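Local atomic coordinates of putative cell filamentation protein (Bartonella quintana, PDB entry 4N67), a protein that probably transfers AMP from ATP to target proteins of the host cell as a translocated Fic-domain effector, and is seen here with bound ADP. Residues Val79-Pro84 with His151-Arg156; Arg115-Leu120 with Thr147-Ala152; Leu170-Gly175 with His213-Leu218; Asn47-Pro52 with Phe166-Gly171. The protein carries 2 engineered substitutions. One frame throughout, in Å; residues are numbered along the deposited sequence.

Contact 1. Residues Val79-Pro84 with His151-Arg156; sequences VTRDQP and HAHPFR
Thr80 and Phe155 bring the two backbones to 4.7 Å between their CA atoms, where the loop 79-84 runs past the chain leaving helix 135-152. His153, with positive phi, is the first residue past the helix and opens the HPFRKGNGR sequence, the Fic motif of this family; Thr80 to Gln83 form a type I beta turn. Arg81 N donates to Pro154 O at 2.9 Å, in the carbonyl plane and with an N-H...O angle of 161°. A water extends this link, donating to Val79 O and accepting from Arg156 N.

With chi1 at 64°, Arg81 CG sits between the backbone N and carbonyl carbon, and the extended chain carries CD past Phe155 O. Two guanidinium nitrogens close side-on upon a single oxygen: NE lies 2.7 Å from His153 O, nearly in line with its C=O bond, while NH1 meets the same oxygen at 3.0 Å from above the carbonyl plane. Arg81 thus holds the backbone of the motif histidine, whose side chain touches ADP. Thr80 CG2 packs against Pro154 CB at 3.6 Å. Phe155 meets Val79 O with its ring edge, CD1 at 3.4 Å from that oxygen.

The guanidinium has further acceptors in Ala108 O and Met95 O, so backbone oxygens fix its rotation. His153 stacks on Phe107, Phe155 on His66 of helix 59-70, and Pro154 touches both Leu62 of that helix and Ile113 of helix 112-126.

Contact 2. Residues Arg115-Leu120 with Thr147-Ala152; sequences RELKKL and TALDHA. With ADP (adenosine-5'-diphosphate), chain B.
Glu116 reaches from helix 115-120 to His151 on the nearly antiparallel helix 147-152; the axes of these short segments approach to 9.7 Å, with 165° between their directions. Its CB points toward the partner helix, and the chain beyond CG is extended, which carries the carboxylate across the gap. CD lies in the plane of the His151 ring, at its edge. At the tip, OE1 accepts from His151 ND1 at 2.6 Å with an N-H...O angle of 170°; the donor comes from the syn side of OE1, a little out of the carboxylate plane. OE2 stands 3.0 Å from His151 CE1. OE1 also accepts a hydrogen bond from a water that donates to Ala148 O as well, and lies 3.8 Å from Ala152 CB.

Beside this polar link, Leu120 CD2 touches Leu149 CD2 at 3.6 Å. Asp150 instead turns to the ligand, its OD1 accepting from ADP O3' at 2.6 Å. Leu117 and Leu149 also pack on Leu62 of helix 59-70, while Asp150 bonds Ser192 of helix 185-198.

Contact 3. Residues Leu170-Gly175 with His213-Leu218; sequences LGQAAG and HPQKSL
Gly175, with the most surface buried here, meets Gln215 through its carbonyl: Gln215 N donates to Gly175 O at 2.8 Å with an N-H...O angle of 179°, although the donor is tilted 30° from the carbonyl plane. Gly175 forms the Schellman motif at the C-terminal end of helix 164-174, its positive phi accompanied by two bonds back into the last turn, and Leu218 lies close against its backbone.

Gln215 occupies the N-cap position of helix 216-220. Its aliphatic part follows the backbone bond, with Gln215 CG 3.6 Å from Gly175 O. Leu218, in the first turn of that helix, completes the cover: CG is anti to the backbone N (chi1 -165°), and Leu218 CD2 comes within 3.2 Å of Gly175 O, with CB 3.5 Å from the same oxygen. One carbonyl oxygen thus takes a straight backbone bond while the side chains of Gln215 and Leu218 pack round it.

The contact lies at the surface, beside the two-stranded antiparallel sheet of 176-178 and 212-214, where His213 pairs with Lys177 through backbone bonds. Tyr176 of the first strand touches Pro214 and Leu218, and Ala174 packs on Phe138 of helix 135-152.

Contact 4. Residues Asn47-Pro52 with Phe166-Gly171; sequences NFRLEP and FMEKLG
Arg49 and Glu168 form a two-pronged salt bridge, and Lys169 beside them takes hold of the loop backbone. In the salt bridge Arg49 NE donates to Glu168 OE1 at 2.8 Å and Arg49 NH2 to Glu168 OE2 at 2.9 Å, both nearly straight. Each oxygen uses its syn lone pair, and the guanidinium and carboxylate planes lie only 3° apart, so the pair is side-on and almost flat.

In the conformer described, one of two modelled, Lys169 NZ donates to Arg49 O at 2.7 Å, from a position tilted out of that carbonyl plane, and to Glu51 O at 3.0 Å, nearly in line with its C=O bond. Gln172 OE1, further along the same helix, is another partner of this ammonium group. The bend at chi2 (-76°) turns the lysine chain past Phe48, whose CE2 is 4.4 Å from Lys169 CG.

Outside this first shell, a type I beta turn from Phe48 to Glu51, closed by Glu51 N to Phe48 O, presents the loop oxygens to the lysine. The contact thus joins the end of helix 30-48 to helix 164-174; Phe48 packs on Tyr61 and Cys68 of helix 59-70, and Tyr61 also touches Lys169.

Overall arrangement
Contacts 1 and 2 share His151 and Ala152 on helix 135-152, their centres 11 Å apart, and touch where Pro154 CG meets Leu117 CD1 at 4.0 Å. Both border the nucleotide: His153 of contact 1 comes about 3 Å from ADP by its side chain, and Asp150 of contact 2 binds the ribose. Contacts 3 and 4 share Leu170 and Gly171 on the next helix, 164-174, with centres also 11 Å apart. Contact 4 stands off the ligand, its Glu168 side chain about 13 Å from ADP, yet packs on contact 2 through Leu149 CD1 and Phe166 CD1, 3.8 Å apart. Contact 3 is peripheral, its centre about 29 Å from that of contact 1.

Contact 1. Residues Val79-Pro84 with His151-Arg156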
loop_
_atom_site.group_PDB
_atom_site.type_symbol
_atom_site.label_atom_id
_atom_site.label_comp_id
_atom_site.label_asym_id
_atom_site.label_seq_id
_atom_site.Cartn_x
_atom_site.Cartn_y
_atom_site.Cartn_z
ATOM N N VAL A 79 1.780 7.181 9.356
ATOM C CA VAL A 79 2.835 6.756 10.296
ATOM C C VAL A 79 3.023 5.247 10.155
ATOM O O VAL A 79 2.048 4.480 10.206
ATOM C CB VAL A 79 2.465 7.125 11.749
ATOM C CG1 VAL A 79 3.606 6.763 12.701
ATOM C CG2 VAL A 79 2.113 8.590 11.859
ATOM N N THR A 80 4.272 4.821 10.004
ATOM C CA THR A 80 4.553 3.394 9.847
ATOM C C THR A 80 4.551 2.698 11.210
ATOM O O THR A 80 4.783 3.320 12.242
ATOM C CB THR A 80 5.854 3.149 9.054
ATOM O OG1 THR A 80 6.931 3.876 9.649
ATOM C CG2 THR A 80 5.682 3.541 7.598
ATOM N N ARG A 81 4.298 1.402 11.196
ATOM C CA ARG A 81 3.990 0.641 12.404
ATOM C C ARG A 81 5.193 0.260 13.240
ATOM O O ARG A 81 5.020 -0.249 14.348
ATOM C CB ARG A 81 3.162 -0.605 12.047
ATOM C CG ARG A 81 3.890 -1.614 11.160
ATOM C CD ARG A 81 3.042 -2.826 10.784
ATOM N NE ARG A 81 3.697 -3.542 9.692
ATOM C CZ ARG A 81 4.734 -4.361 9.822
ATOM N NH1 ARG A 81 5.286 -4.860 8.743
ATOM N NH2 ARG A 81 5.156 -4.745 11.029
ATOM N N ASP A 82 6.378 0.549 12.724
ATOM C CA ASP A 82 7.603 0.389 13.483
ATOM C C ASP A 82 7.775 1.538 14.464
ATOM O O ASP A 82 8.508 1.388 15.448
ATOM C CB ASP A 82 8.813 0.283 12.554
ATOM C CG ASP A 82 8.960 1.461 11.618
ATOM O OD1 ASP A 82 7.950 1.989 11.069
ATOM O OD2 ASP A 82 10.089 1.865 11.377
ATOM N N GLN A 83 7.121 2.664 14.194
ATOM C CA GLN A 83 7.334 3.920 14.923
ATOM C C GLN A 83 6.304 4.049 16.026
ATOM O O GLN A 83 5.127 3.846 15.780
ATOM C CB GLN A 83 7.224 5.105 13.969
ATOM C CG GLN A 83 8.321 5.091 12.911
ATOM C CD GLN A 83 8.306 6.320 12.024
ATOM O OE1 GLN A 83 7.631 7.310 12.314
ATOM N NE2 GLN A 83 9.063 6.269 10.940
ATOM N N PRO A 84 6.731 4.408 17.236
ATOM C CA PRO A 84 5.730 4.643 18.284
ATOM C C PRO A 84 4.847 5.814 17.902
ATOM O O PRO A 84 5.343 6.816 17.349
ATOM C CB PRO A 84 6.572 4.983 19.509
ATOM C CG PRO A 84 7.916 4.408 19.224
ATOM C CD PRO A 84 8.094 4.593 17.754
ATOM N N HIS A 151 5.611 -7.096 1.046
ATOM C CA HIS A 151 6.391 -7.645 2.132
ATOM C C HIS A 151 6.674 -6.590 3.185
ATOM O O HIS A 151 6.623 -6.883 4.375
ATOM C CB HIS A 151 7.699 -8.266 1.652
ATOM C CG HIS A 151 8.467 -8.898 2.763
ATOM N ND1 HIS A 151 9.447 -8.231 3.458
ATOM C CD2 HIS A 151 8.356 -10.117 3.345
ATOM C CE1 HIS A 151 9.902 -9.005 4.427
ATOM N NE2 HIS A 151 9.268 -10.160 4.373
ATOM N N ALA A 152 6.988 -5.377 2.763
ATOM C CA ALA A 152 7.290 -4.319 3.742
ATOM C C ALA A 152 6.083 -4.002 4.646
ATOM O O ALA A 152 6.241 -3.773 5.849
ATOM C CB ALA A 152 7.773 -3.061 3.047
ATOM N N HIS A 153 4.885 -3.984 4.054
ATOM C CA HIS A 153 3.636 -3.825 4.786
ATOM C C HIS A 153 3.755 -2.745 5.858
ATOM O O HIS A 153 3.621 -3.030 7.048
ATOM C CB HIS A 153 3.239 -5.169 5.406
ATOM C CG HIS A 153 1.836 -5.235 5.907
ATOM N ND1 HIS A 153 0.779 -5.536 5.080
ATOM C CD2 HIS A 153 1.320 -5.143 7.155
ATOM C CE1 HIS A 153 -0.335 -5.596 5.791
ATOM N NE2 HIS A 153 -0.035 -5.361 7.053
ATOM N N PRO A 154 4.074 -1.503 5.458
ATOM C CA PRO A 154 4.579 -0.550 6.443
ATOM C C PRO A 154 3.626 -0.023 7.480
ATOM O O PRO A 154 4.090 0.539 8.461
ATOM C CB PRO A 154 5.110 0.613 5.587
ATOM C CG PRO A 154 5.267 0.027 4.231
ATOM C CD PRO A 154 4.190 -0.977 4.091
ATOM N N PHE A 155 2.321 -0.174 7.252
ATOM C CA PHE A 155 1.300 0.427 8.107
ATOM C C PHE A 155 0.529 -0.606 8.917
ATOM O O PHE A 155 0.411 -1.759 8.536
ATOM C CB PHE A 155 0.365 1.301 7.249
ATOM C CG PHE A 155 1.097 2.314 6.395
ATOM C CD1 PHE A 155 1.562 3.508 6.949
ATOM C CD2 PHE A 155 1.377 2.063 5.072
ATOM C CE1 PHE A 155 2.278 4.403 6.191
ATOM C CE2 PHE A 155 2.104 2.973 4.321
ATOM C CZ PHE A 155 2.554 4.138 4.892
ATOM N N ARG A 156 -0.051 -0.151 10.005
ATOM C CA ARG A 156 -0.865 -1.060 10.820
ATOM C C ARG A 156 -2.074 -1.607 10.035
ATOM O O ARG A 156 -2.474 -2.766 10.234
ATOM C CB ARG A 156 -1.291 -0.354 12.099
ATOM C CG ARG A 156 -2.299 -1.111 12.937
ATOM C CD ARG A 156 -1.751 -2.435 13.477
ATOM N NE ARG A 156 -2.783 -3.129 14.256
ATOM C CZ ARG A 156 -3.829 -3.779 13.743
ATOM N NH1 ARG A 156 -4.036 -3.839 12.444
ATOM N NH2 ARG A 156 -4.729 -4.321 14.573
HETATM O O HOH W 1 0.963 2.229 11.174
#

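Contact 2. Residues Arg115-Leu120 with Thr147-Ala152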
loop_
_atom_site.group_PDB
_atom_site.type_symbol
_atom_site.label_atom_id
_atom_site.label_comp_id
_atom_site.label_asym_id
_atom_site.label_seq_id
_atom_site.Cartn_x
_atom_site.Cartn_y
_atom_site.Cartn_z
ATOM N N ARG A 115 14.364 -0.361 6.064
ATOM C CA ARG A 115 15.421 -0.870 5.193
ATOM C C ARG A 115 14.862 -1.311 3.844
ATOM O O ARG A 115 15.447 -1.033 2.794
ATOM C CB ARG A 115 16.209 -2.028 5.868
ATOM C CG ARG A 115 17.240 -1.592 6.901
ATOM C CD ARG A 115 17.986 -2.775 7.546
ATOM N NE ARG A 115 17.378 -3.099 8.841
ATOM C CZ ARG A 115 16.946 -4.292 9.250
ATOM N NH1 ARG A 115 16.378 -4.394 10.443
ATOM N NH2 ARG A 115 17.063 -5.370 8.496
ATOM N N GLU A 116 13.724 -2.006 3.867
ATOM C CA GLU A 116 13.100 -2.421 2.622
ATOM C C GLU A 116 12.571 -1.253 1.802
ATOM O O GLU A 116 12.664 -1.280 0.589
ATOM C CB GLU A 116 12.007 -3.458 2.872
ATOM C CG GLU A 116 12.593 -4.774 3.381
ATOM C CD GLU A 116 11.573 -5.833 3.732
ATOM O OE1 GLU A 116 10.458 -5.798 3.178
ATOM O OE2 GLU A 116 11.912 -6.740 4.540
ATOM N N LEU A 117 11.986 -0.254 2.438
ATOM C CA LEU A 117 11.515 0.915 1.698
ATOM C C LEU A 117 12.704 1.672 1.111
ATOM O O LEU A 117 12.600 2.148 -0.024
ATOM C CB LEU A 117 10.698 1.839 2.591
ATOM C CG LEU A 117 9.371 1.228 3.028
ATOM C CD1 LEU A 117 8.675 2.140 4.004
ATOM C CD2 LEU A 117 8.476 0.899 1.840
ATOM N N LYS A 118 13.813 1.775 1.852
ATOM C CA LYS A 118 15.048 2.399 1.313
ATOM C C LYS A 118 15.568 1.663 0.095
ATOM O O LYS A 118 15.904 2.290 -0.927
ATOM C CB LYS A 118 16.139 2.468 2.383
ATOM N N LYS A 119 15.610 0.332 0.166
ATOM C CA LYS A 119 16.069 -0.482 -0.960
ATOM C C LYS A 119 15.185 -0.297 -2.183
ATOM O O LYS A 119 15.685 -0.207 -3.310
ATOM C CB LYS A 119 16.178 -1.970 -0.576
ATOM N N LEU A 120 13.868 -0.224 -1.963
ATOM C CA LEU A 120 12.932 0.005 -3.057
ATOM C C LEU A 120 13.133 1.375 -3.696
ATOM O O LEU A 120 13.173 1.480 -4.921
ATOM C CB LEU A 120 11.490 -0.184 -2.566
ATOM C CG LEU A 120 10.439 0.050 -3.652
ATOM C CD1 LEU A 120 10.627 -0.837 -4.887
ATOM C CD2 LEU A 120 9.080 -0.142 -3.015
ATOM N N THR A 147 5.386 -6.549 -5.070
ATOM C CA THR A 147 5.707 -7.605 -4.093
ATOM C C THR A 147 6.648 -7.066 -3.008
ATOM O O THR A 147 6.520 -7.445 -1.850
ATOM C CB THR A 147 6.263 -8.875 -4.743
ATOM O OG1 THR A 147 7.416 -8.567 -5.495
ATOM C CG2 THR A 147 5.244 -9.466 -5.682
ATOM N N ALA A 148 7.572 -6.172 -3.364
ATOM C CA ALA A 148 8.413 -5.531 -2.357
ATOM C C ALA A 148 7.581 -4.726 -1.364
ATOM O O ALA A 148 7.786 -4.804 -0.142
ATOM C CB ALA A 148 9.452 -4.654 -3.028
ATOM N N LEU A 149 6.619 -3.970 -1.872
ATOM C CA LEU A 149 5.720 -3.224 -0.990
ATOM C C LEU A 149 4.901 -4.149 -0.110
ATOM O O LEU A 149 4.707 -3.870 1.100
ATOM C CB LEU A 149 4.794 -2.313 -1.808
ATOM C CG LEU A 149 5.468 -1.088 -2.423
ATOM C CD1 LEU A 149 4.514 -0.447 -3.429
ATOM C CD2 LEU A 149 5.895 -0.066 -1.379
ATOM N N ASP A 150 4.422 -5.235 -0.700
ATOM C CA ASP A 150 3.595 -6.203 0.042
ATOM C C ASP A 150 4.353 -6.715 1.244
ATOM O O ASP A 150 3.785 -6.786 2.335
ATOM C CB ASP A 150 3.208 -7.433 -0.808
ATOM C CG ASP A 150 1.836 -7.350 -1.432
ATOM O OD1 ASP A 150 1.000 -6.547 -1.004
ATOM O OD2 ASP A 150 1.557 -8.224 -2.298
ATOM N N HIS A 151 5.611 -7.096 1.046
ATOM C CA HIS A 151 6.391 -7.645 2.132
ATOM C C HIS A 151 6.674 -6.590 3.185
ATOM O O HIS A 151 6.623 -6.883 4.375
ATOM C CB HIS A 151 7.699 -8.266 1.652
ATOM C CG HIS A 151 8.467 -8.898 2.763
ATOM N ND1 HIS A 151 9.447 -8.231 3.458
ATOM C CD2 HIS A 151 8.356 -10.117 3.345
ATOM C CE1 HIS A 151 9.902 -9.005 4.427
ATOM N NE2 HIS A 151 9.268 -10.160 4.373
ATOM N N ALA A 152 6.988 -5.377 2.763
ATOM C CA ALA A 152 7.290 -4.319 3.742
ATOM C C ALA A 152 6.083 -4.002 4.646
ATOM O O ALA A 152 6.241 -3.773 5.849
ATOM C CB ALA A 152 7.773 -3.061 3.047
HETATM P PB ADP B . -4.361 -4.177 5.491
HETATM O O1B ADP B . -4.302 -5.083 6.731
HETATM O O2B ADP B . -3.052 -3.494 5.291
HETATM O O3B ADP B . -5.533 -3.193 5.487
HETATM P PA ADP B . -4.797 -5.398 2.851
HETATM O O1A ADP B . -6.057 -6.185 2.455
HETATM O O2A ADP B . -4.740 -3.955 2.408
HETATM O O3A ADP B . -4.647 -5.400 4.486
HETATM O "O5'" ADP B . -3.545 -6.242 2.362
HETATM C "C5'" ADP B . -2.249 -5.651 2.208
HETATM C "C4'" ADP B . -1.528 -6.389 1.085
HETATM O "O4'" ADP B . -1.152 -7.704 1.539
HETATM C "C3'" ADP B . -2.381 -6.554 -0.169
HETATM O "O3'" ADP B . -1.610 -6.250 -1.349
HETATM C "C2'" ADP B . -2.770 -8.020 -0.135
HETATM O "O2'" ADP B . -3.029 -8.599 -1.421
HETATM C "C1'" ADP B . -1.572 -8.639 0.525
HETATM N N9 ADP B . -1.816 -9.947 1.165
HETATM C C8 ADP B . -2.976 -10.484 1.591
HETATM N N7 ADP B . -2.707 -11.692 2.142
HETATM C C5 ADP B . -1.391 -11.929 2.074
HETATM C C6 ADP B . -0.462 -13.001 2.456
HETATM N N6 ADP B . -0.981 -14.105 3.076
HETATM N N1 ADP B . 0.853 -12.868 2.219
HETATM C C2 ADP B . 1.324 -11.742 1.613
HETATM N N3 ADP B . 0.515 -10.730 1.229
HETATM C C4 ADP B . -0.802 -10.757 1.429
HETATM O O HOH W 2 10.338 -5.358 0.569
#

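Contact 3. Residues Leu170-Gly175 with His213-Leu218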
loop_
_atom_site.group_PDB
_atom_site.type_symbol
_atom_site.label_atom_id
_atom_site.label_comp_id
_atom_site.label_asym_id
_atom_site.label_seq_id
_atom_site.Cartn_x
_atom_site.Cartn_y
_atom_site.Cartn_z
ATOM N N LEU A 170 2.929 5.749 -10.034
ATOM C CA LEU A 170 4.189 5.326 -10.651
ATOM C C LEU A 170 3.959 4.993 -12.129
ATOM O O LEU A 170 4.707 5.419 -13.015
ATOM C CB LEU A 170 4.740 4.112 -9.916
ATOM C CG LEU A 170 6.089 3.571 -10.379
ATOM C CD1 LEU A 170 7.217 4.563 -10.146
ATOM C CD2 LEU A 170 6.371 2.236 -9.688
ATOM N N GLY A 171 2.908 4.227 -12.401
ATOM C CA GLY A 171 2.527 3.915 -13.769
ATOM C C GLY A 171 2.294 5.164 -14.605
ATOM O O GLY A 171 2.838 5.318 -15.698
ATOM N N GLN A 172 1.504 6.076 -14.048
ATOM C CA GLN A 172 1.134 7.295 -14.734
ATOM C C GLN A 172 2.359 8.089 -15.143
ATOM O O GLN A 172 2.459 8.565 -16.285
ATOM C CB GLN A 172 0.213 8.141 -13.870
ATOM C CG GLN A 172 -0.265 9.433 -14.529
ATOM C CD GLN A 172 -1.093 10.282 -13.581
ATOM O OE1 GLN A 172 -1.400 9.878 -12.451
ATOM N NE2 GLN A 172 -1.442 11.482 -14.022
ATOM N N ALA A 173 3.320 8.190 -14.245
ATOM C CA ALA A 173 4.516 8.935 -14.572
ATOM C C ALA A 173 5.399 8.207 -15.606
ATOM O O ALA A 173 6.223 8.856 -16.268
ATOM C CB ALA A 173 5.290 9.255 -13.316
ATOM N N ALA A 174 5.230 6.892 -15.753
ATOM C CA ALA A 174 6.010 6.062 -16.694
ATOM C C ALA A 174 5.298 5.892 -18.015
ATOM O O ALA A 174 5.851 5.202 -18.893
ATOM C CB ALA A 174 6.291 4.700 -16.100
ATOM N N GLY A 175 4.107 6.486 -18.146
ATOM C CA GLY A 175 3.295 6.384 -19.373
ATOM C C GLY A 175 2.330 5.210 -19.439
ATOM O O GLY A 175 1.824 4.889 -20.505
ATOM N N HIS A 213 -2.270 -0.723 -19.485
ATOM C CA HIS A 213 -2.096 -0.384 -20.894
ATOM C C HIS A 213 -1.299 0.896 -21.032
ATOM O O HIS A 213 -1.298 1.713 -20.120
ATOM C CB HIS A 213 -3.453 -0.290 -21.637
ATOM C CG HIS A 213 -4.351 0.830 -21.186
ATOM N ND1 HIS A 213 -4.140 2.156 -21.503
ATOM C CD2 HIS A 213 -5.499 0.794 -20.476
ATOM C CE1 HIS A 213 -5.127 2.882 -21.012
ATOM N NE2 HIS A 213 -5.952 2.083 -20.377
ATOM N N PRO A 214 -0.594 1.061 -22.163
ATOM C CA PRO A 214 0.092 2.328 -22.361
ATOM C C PRO A 214 -0.891 3.481 -22.552
ATOM O O PRO A 214 -1.914 3.324 -23.205
ATOM C CB PRO A 214 0.928 2.083 -23.611
ATOM C CG PRO A 214 0.188 1.038 -24.352
ATOM C CD PRO A 214 -0.379 0.141 -23.297
ATOM N N GLN A 215 -0.587 4.646 -21.989
ATOM C CA GLN A 215 -1.484 5.803 -22.146
ATOM C C GLN A 215 -1.388 6.374 -23.566
ATOM O O GLN A 215 -0.410 6.129 -24.259
ATOM C CB GLN A 215 -1.178 6.893 -21.109
ATOM C CG GLN A 215 -1.300 6.400 -19.662
ATOM C CD GLN A 215 -0.874 7.413 -18.598
ATOM O OE1 GLN A 215 0.223 7.990 -18.642
ATOM N NE2 GLN A 215 -1.739 7.610 -17.617
ATOM N N LYS A 216 -2.399 7.149 -23.963
ATOM C CA LYS A 216 -2.422 7.824 -25.282
ATOM C C LYS A 216 -1.123 8.535 -25.634
ATOM O O LYS A 216 -0.596 8.361 -26.731
ATOM C CB LYS A 216 -3.568 8.846 -25.356
ATOM N N SER A 217 -0.614 9.334 -24.698
ATOM C CA SER A 217 0.644 10.056 -24.879
ATOM C C SER A 217 1.827 9.134 -25.197
ATOM O O SER A 217 2.627 9.425 -26.078
ATOM C CB SER A 217 0.943 10.915 -23.633
ATOM O OG SER A 217 0.399 10.332 -22.454
ATOM N N LEU A 218 1.927 8.017 -24.489
ATOM C CA LEU A 218 2.988 7.048 -24.745
ATOM C C LEU A 218 2.804 6.370 -26.114
ATOM O O LEU A 218 3.787 6.040 -26.786
ATOM C CB LEU A 218 3.029 6.005 -23.617
ATOM C CG LEU A 218 4.287 5.141 -23.532
ATOM C CD1 LEU A 218 5.515 5.980 -23.187
ATOM C CD2 LEU A 218 4.105 4.031 -22.517
#

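Contact 4. Residues Asn47-Pro52 with Phe166-Gly171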
loop_
_atom_site.group_PDB
_atom_site.type_symbol
_atom_site.label_atom_id
_atom_site.label_comp_id
_atom_site.label_asym_id
_atom_site.label_seq_id
_atom_site.Cartn_x
_atom_site.Cartn_y
_atom_site.Cartn_z
ATOM N N ASN A 47 -10.212 11.510 -5.333
ATOM C CA ASN A 47 -9.731 12.881 -5.285
ATOM C C ASN A 47 -8.208 12.944 -5.432
ATOM O O ASN A 47 -7.679 13.834 -6.098
ATOM C CB ASN A 47 -10.210 13.560 -3.987
ATOM C CG ASN A 47 -11.732 13.684 -3.901
ATOM O OD1 ASN A 47 -12.460 13.548 -4.903
ATOM N ND2 ASN A 47 -12.230 13.947 -2.690
ATOM N N PHE A 48 -7.509 11.975 -4.851
ATOM C CA PHE A 48 -6.045 11.926 -4.910
ATOM C C PHE A 48 -5.548 11.686 -6.318
ATOM O O PHE A 48 -4.482 12.196 -6.695
ATOM C CB PHE A 48 -5.463 10.871 -3.956
ATOM C CG PHE A 48 -3.965 10.927 -3.824
ATOM C CD1 PHE A 48 -3.363 11.835 -2.972
ATOM C CD2 PHE A 48 -3.148 10.080 -4.537
ATOM C CE1 PHE A 48 -1.999 11.897 -2.853
ATOM C CE2 PHE A 48 -1.783 10.130 -4.415
ATOM C CZ PHE A 48 -1.199 11.043 -3.579
ATOM N N ARG A 49 -6.339 10.994 -7.134
ATOM C CA ARG A 49 -5.965 10.754 -8.536
ATOM C C ARG A 49 -5.776 12.039 -9.338
ATOM O O ARG A 49 -5.012 12.031 -10.312
ATOM C CB ARG A 49 -6.962 9.807 -9.232
ATOM C CG ARG A 49 -6.814 8.365 -8.830
ATOM C CD ARG A 49 -7.903 7.480 -9.414
ATOM N NE ARG A 49 -7.781 6.144 -8.875
ATOM C CZ ARG A 49 -8.650 5.514 -8.103
ATOM N NH1 ARG A 49 -9.867 6.009 -7.854
ATOM N NH2 ARG A 49 -8.329 4.324 -7.613
ATOM N N LEU A 50 -6.408 13.132 -8.920
ATOM C CA LEU A 50 -6.269 14.428 -9.586
ATOM C C LEU A 50 -4.917 15.090 -9.336
ATOM O O LEU A 50 -4.552 16.023 -10.065
ATOM C CB LEU A 50 -7.384 15.383 -9.143
ATOM C CG LEU A 50 -8.817 14.885 -9.361
ATOM C CD1 LEU A 50 -9.809 15.873 -8.760
ATOM C CD2 LEU A 50 -9.128 14.633 -10.824
ATOM N N GLU A 51 -4.169 14.613 -8.342
ATOM C CA GLU A 51 -2.859 15.181 -8.038
ATOM C C GLU A 51 -1.780 14.664 -8.980
ATOM O O GLU A 51 -1.798 13.515 -9.380
ATOM C CB GLU A 51 -2.488 14.897 -6.580
ATOM C CG GLU A 51 -3.470 15.523 -5.588
ATOM C CD GLU A 51 -3.586 17.037 -5.691
ATOM O OE1 GLU A 51 -2.578 17.696 -6.047
ATOM O OE2 GLU A 51 -4.692 17.578 -5.407
ATOM N N PRO A 52 -0.823 15.528 -9.353
ATOM C CA PRO A 52 0.247 15.066 -10.248
ATOM C C PRO A 52 1.173 14.079 -9.575
ATOM O O PRO A 52 1.413 14.210 -8.358
ATOM C CB PRO A 52 1.005 16.351 -10.606
ATOM C CG PRO A 52 0.633 17.326 -9.566
ATOM C CD PRO A 52 -0.684 16.938 -8.982
ATOM N N PHE A 166 0.046 4.012 -4.984
ATOM C CA PHE A 166 1.432 4.252 -5.335
ATOM C C PHE A 166 1.712 3.719 -6.743
ATOM O O PHE A 166 2.346 4.385 -7.564
ATOM C CB PHE A 166 2.335 3.601 -4.259
ATOM C CG PHE A 166 3.821 3.798 -4.448
ATOM C CD1 PHE A 166 4.565 2.948 -5.244
ATOM C CD2 PHE A 166 4.472 4.774 -3.705
ATOM C CE1 PHE A 166 5.924 3.116 -5.366
ATOM C CE2 PHE A 166 5.847 4.933 -3.806
ATOM C CZ PHE A 166 6.551 4.097 -4.638
ATOM N N MET A 167 1.232 2.508 -7.012
ATOM C CA MET A 167 1.429 1.939 -8.351
ATOM C C MET A 167 0.712 2.697 -9.432
ATOM O O MET A 167 1.265 2.900 -10.519
ATOM C CB MET A 167 0.965 0.486 -8.414
ATOM C CG MET A 167 1.672 -0.428 -7.462
ATOM S SD MET A 167 3.461 -0.390 -7.521
ATOM C CE MET A 167 3.793 -0.846 -9.224
ATOM N N GLU A 168 -0.505 3.155 -9.154
ATOM C CA GLU A 168 -1.212 3.936 -10.160
ATOM C C GLU A 168 -0.411 5.162 -10.567
ATOM O O GLU A 168 -0.277 5.478 -11.748
ATOM C CB GLU A 168 -2.574 4.397 -9.650
ATOM C CG GLU A 168 -3.636 3.318 -9.450
ATOM C CD GLU A 168 -5.020 3.906 -9.130
ATOM O OE1 GLU A 168 -5.334 4.992 -9.647
ATOM O OE2 GLU A 168 -5.744 3.251 -8.364
ATOM N N LYS A 169 0.165 5.851 -9.583
ATOM C CA LYS A 169 0.887 7.068 -9.873
ATOM C C LYS A 169 2.259 6.801 -10.489
ATOM O O LYS A 169 2.693 7.519 -11.389
ATOM C CB LYS A 169 0.987 7.943 -8.620
ATOM C CG LYS A 169 -0.353 8.571 -8.244
ATOM C CD LYS A 169 -0.701 9.748 -9.161
ATOM C CE LYS A 169 -2.196 10.033 -9.201
ATOM N NZ LYS A 169 -2.583 10.836 -10.381
ATOM N N LEU A 170 2.929 5.749 -10.034
ATOM C CA LEU A 170 4.189 5.326 -10.651
ATOM C C LEU A 170 3.959 4.993 -12.129
ATOM O O LEU A 170 4.707 5.419 -13.015
ATOM C CB LEU A 170 4.740 4.112 -9.916
ATOM C CG LEU A 170 6.089 3.571 -10.379
ATOM C CD1 LEU A 170 7.217 4.563 -10.146
ATOM C CD2 LEU A 170 6.371 2.236 -9.688
ATOM N N GLY A 171 2.908 4.227 -12.401
ATOM C CA GLY A 171 2.527 3.915 -13.769
ATOM C C GLY A 171 2.294 5.164 -14.605
ATOM O O GLY A 171 2.838 5.318 -15.698
#